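Local atomic coordinates of carbamate kinase (Aeropyrum pernix, PDB entry 2E9Y), a protein that probably catalyses phosphoryl transfer between carbamoyl phosphate and ADP, forming ATP and carbamate. Residues W47-H53 with S186-L192. Numbering follows the deposited sequence.
Sequences WRSVITH and SPAVVAL
The backbones of Ser-49 and Ile-51 hydrogen-bond to Pro-187, Val-189 and Ala-191 in a parallel ladder, joining two neighbouring strands in the central sheet of the amino acid kinase fold; strand 6-10 flanks strand 48-52, and strand 112-119 flanks strand 188-191. The straightest of the four backbone bonds runs from Ile-51 N to Val-189 O, 2.6 Å at 166°. Ser-49, Ile-51, Ala-188 and Val-190 share one face of the sheet, small or branched groups suited to packing under helix 25-44, which touches the first three. Val-50 and Val-189, beta-branched and apolar as suits a buried strand, lie on the other face, where Val-189 packs on Val-113.

At the N-terminal end of the ladder, Arg-48 bends at chi3 (78°), which lays its guanidinium over Pro-187, whose CA sits beneath one face near the rim; NH1 is 3.9 Å from Pro-187 CB, while NH2 is hydrogen-bonded to Ser-183 O in the last turn of helix 176-185. An alanine here would probably uncover the proline and leave Ser-183 O without this donor. At the other end, the side chains of Thr-52 and Leu-192 lie side by side, pointing the same way, and Val-190 CG1 meets the edge of the His-53 ring at CD2.

Pro-187 lacks an N-H, but its carbonyl serves Ser-49 twice: the backbone N approaches from above the carbonyl plane at 2.7 Å, whereas OG lies in that plane on a lone pair, 3.3 Å from Pro-187 O.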
loop_
_atom_site.group_PDB
_atom_site.type_symbol
_atom_site.label_atom_id
_atom_site.label_comp_id
_atom_site.label_asym_id
_atom_site.label_seq_id
_atom_site.Cartn_x
_atom_site.Cartn_y
_atom_site.Cartn_z
ATOM N N TRP A 47 0.985 20.381 -17.080
ATOM C CA TRP A 47 1.593 20.205 -15.764
ATOM C C TRP A 47 2.026 18.778 -15.443
ATOM O O TRP A 47 1.406 17.810 -15.888
ATOM C CB TRP A 47 0.629 20.645 -14.652
ATOM C CG TRP A 47 0.472 22.124 -14.475
ATOM C CD1 TRP A 47 -0.509 22.914 -14.998
ATOM C CD2 TRP A 47 1.313 22.987 -13.699
ATOM N NE1 TRP A 47 -0.336 24.216 -14.593
ATOM C CE2 TRP A 47 0.775 24.290 -13.795
ATOM C CE3 TRP A 47 2.468 22.786 -12.931
ATOM C CZ2 TRP A 47 1.352 25.390 -13.152
ATOM C CZ3 TRP A 47 3.044 23.879 -12.290
ATOM C CH2 TRP A 47 2.482 25.166 -12.406
ATOM N N ARG A 48 3.109 18.663 -14.681
ATOM C CA ARG A 48 3.579 17.368 -14.200
ATOM C C ARG A 48 3.142 17.483 -12.743
ATOM O O ARG A 48 3.171 18.578 -12.177
ATOM C CB ARG A 48 5.102 17.233 -14.299
ATOM C CG ARG A 48 5.623 17.079 -15.724
ATOM C CD ARG A 48 7.092 16.659 -15.752
ATOM N NE ARG A 48 7.289 15.231 -15.489
ATOM C CZ ARG A 48 6.923 14.254 -16.316
ATOM N NH1 ARG A 48 6.334 14.540 -17.471
ATOM N NH2 ARG A 48 7.150 12.985 -15.996
ATOM N N SER A 49 2.724 16.385 -12.128
ATOM C CA SER A 49 2.258 16.493 -10.757
ATOM C C SER A 49 2.579 15.344 -9.826
ATOM O O SER A 49 2.873 14.227 -10.249
ATOM C CB SER A 49 0.745 16.685 -10.751
ATOM O OG SER A 49 0.101 15.533 -11.276
ATOM N N VAL A 50 2.523 15.667 -8.541
ATOM C CA VAL A 50 2.703 14.714 -7.460
ATOM C C VAL A 50 1.434 15.007 -6.678
ATOM O O VAL A 50 1.265 16.101 -6.127
ATOM C CB VAL A 50 3.936 15.020 -6.597
ATOM C CG1 VAL A 50 3.971 14.071 -5.400
ATOM C CG2 VAL A 50 5.203 14.847 -7.421
ATOM N N ILE A 51 0.533 14.034 -6.670
ATOM C CA ILE A 51 -0.757 14.164 -6.014
ATOM C C ILE A 51 -0.775 13.532 -4.630
ATOM O O ILE A 51 -0.480 12.352 -4.483
ATOM C CB ILE A 51 -1.849 13.485 -6.869
ATOM C CG1 ILE A 51 -1.825 14.068 -8.285
ATOM C CG2 ILE A 51 -3.211 13.651 -6.212
ATOM C CD1 ILE A 51 -2.635 13.277 -9.286
ATOM N N THR A 52 -1.109 14.324 -3.619
ATOM C CA THR A 52 -1.192 13.807 -2.258
ATOM C C THR A 52 -2.659 13.833 -1.848
ATOM O O THR A 52 -3.504 14.384 -2.565
ATOM C CB THR A 52 -0.383 14.661 -1.269
ATOM O OG1 THR A 52 -0.997 15.944 -1.134
ATOM C CG2 THR A 52 1.045 14.835 -1.761
ATOM N N HIS A 53 -2.965 13.250 -0.695
ATOM C CA HIS A 53 -4.346 13.202 -0.221
ATOM C C HIS A 53 -4.400 12.898 1.266
ATOM O O HIS A 53 -3.405 12.475 1.851
ATOM C CB HIS A 53 -5.108 12.111 -0.971
ATOM C CG HIS A 53 -4.529 10.738 -0.787
ATOM N ND1 HIS A 53 -4.802 9.949 0.313
ATOM C CD2 HIS A 53 -3.690 10.016 -1.567
ATOM C CE1 HIS A 53 -4.162 8.800 0.197
ATOM N NE2 HIS A 53 -3.478 8.814 -0.935
ATOM N N SER A 186 6.795 9.681 -14.787
ATOM C CA SER A 186 5.374 9.874 -15.061
ATOM C C SER A 186 4.876 11.262 -14.674
ATOM O O SER A 186 5.313 11.831 -13.671
ATOM C CB SER A 186 4.541 8.824 -14.322
ATOM O OG SER A 186 3.151 9.035 -14.547
ATOM N N PRO A 187 3.947 11.823 -15.468
ATOM C CA PRO A 187 3.366 13.148 -15.236
ATOM C C PRO A 187 2.374 13.179 -14.074
ATOM O O PRO A 187 1.959 14.249 -13.631
ATOM C CB PRO A 187 2.703 13.468 -16.573
ATOM C CG PRO A 187 2.245 12.116 -17.034
ATOM C CD PRO A 187 3.460 11.258 -16.741
ATOM N N ALA A 188 1.994 12.000 -13.589
ATOM C CA ALA A 188 1.065 11.889 -12.469
ATOM C C ALA A 188 1.574 10.826 -11.501
ATOM O O ALA A 188 1.683 9.651 -11.853
ATOM C CB ALA A 188 -0.327 11.522 -12.967
ATOM N N VAL A 189 1.885 11.257 -10.284
ATOM C CA VAL A 189 2.397 10.371 -9.242
ATOM C C VAL A 189 1.582 10.591 -7.974
ATOM O O VAL A 189 1.348 11.732 -7.583
ATOM C CB VAL A 189 3.881 10.686 -8.921
ATOM C CG1 VAL A 189 4.356 9.849 -7.736
ATOM C CG2 VAL A 189 4.752 10.422 -10.146
ATOM N N VAL A 190 1.143 9.504 -7.341
ATOM C CA VAL A 190 0.375 9.608 -6.101
ATOM C C VAL A 190 1.329 9.286 -4.955
ATOM O O VAL A 190 2.007 8.262 -4.982
ATOM C CB VAL A 190 -0.805 8.606 -6.070
ATOM C CG1 VAL A 190 -1.520 8.675 -4.718
ATOM C CG2 VAL A 190 -1.780 8.922 -7.188
ATOM N N ALA A 191 1.397 10.165 -3.962
ATOM C CA ALA A 191 2.298 9.928 -2.844
ATOM C C ALA A 191 1.875 10.648 -1.575
ATOM O O ALA A 191 0.922 11.427 -1.569
ATOM C CB ALA A 191 3.725 10.348 -3.230
ATOM N N LEU A 192 2.599 10.363 -0.499
ATOM C CA LEU A 192 2.360 10.976 0.796
ATOM C C LEU A 192 0.901 10.861 1.229
ATOM O O LEU A 192 0.339 11.790 1.800
ATOM C CB LEU A 192 2.795 12.451 0.739
ATOM C CG LEU A 192 3.395 13.086 1.997
ATOM C CD1 LEU A 192 4.448 12.164 2.584
ATOM C CD2 LEU A 192 4.009 14.436 1.645
HETATM O O HOH W 1 4.999 13.937 -11.926
#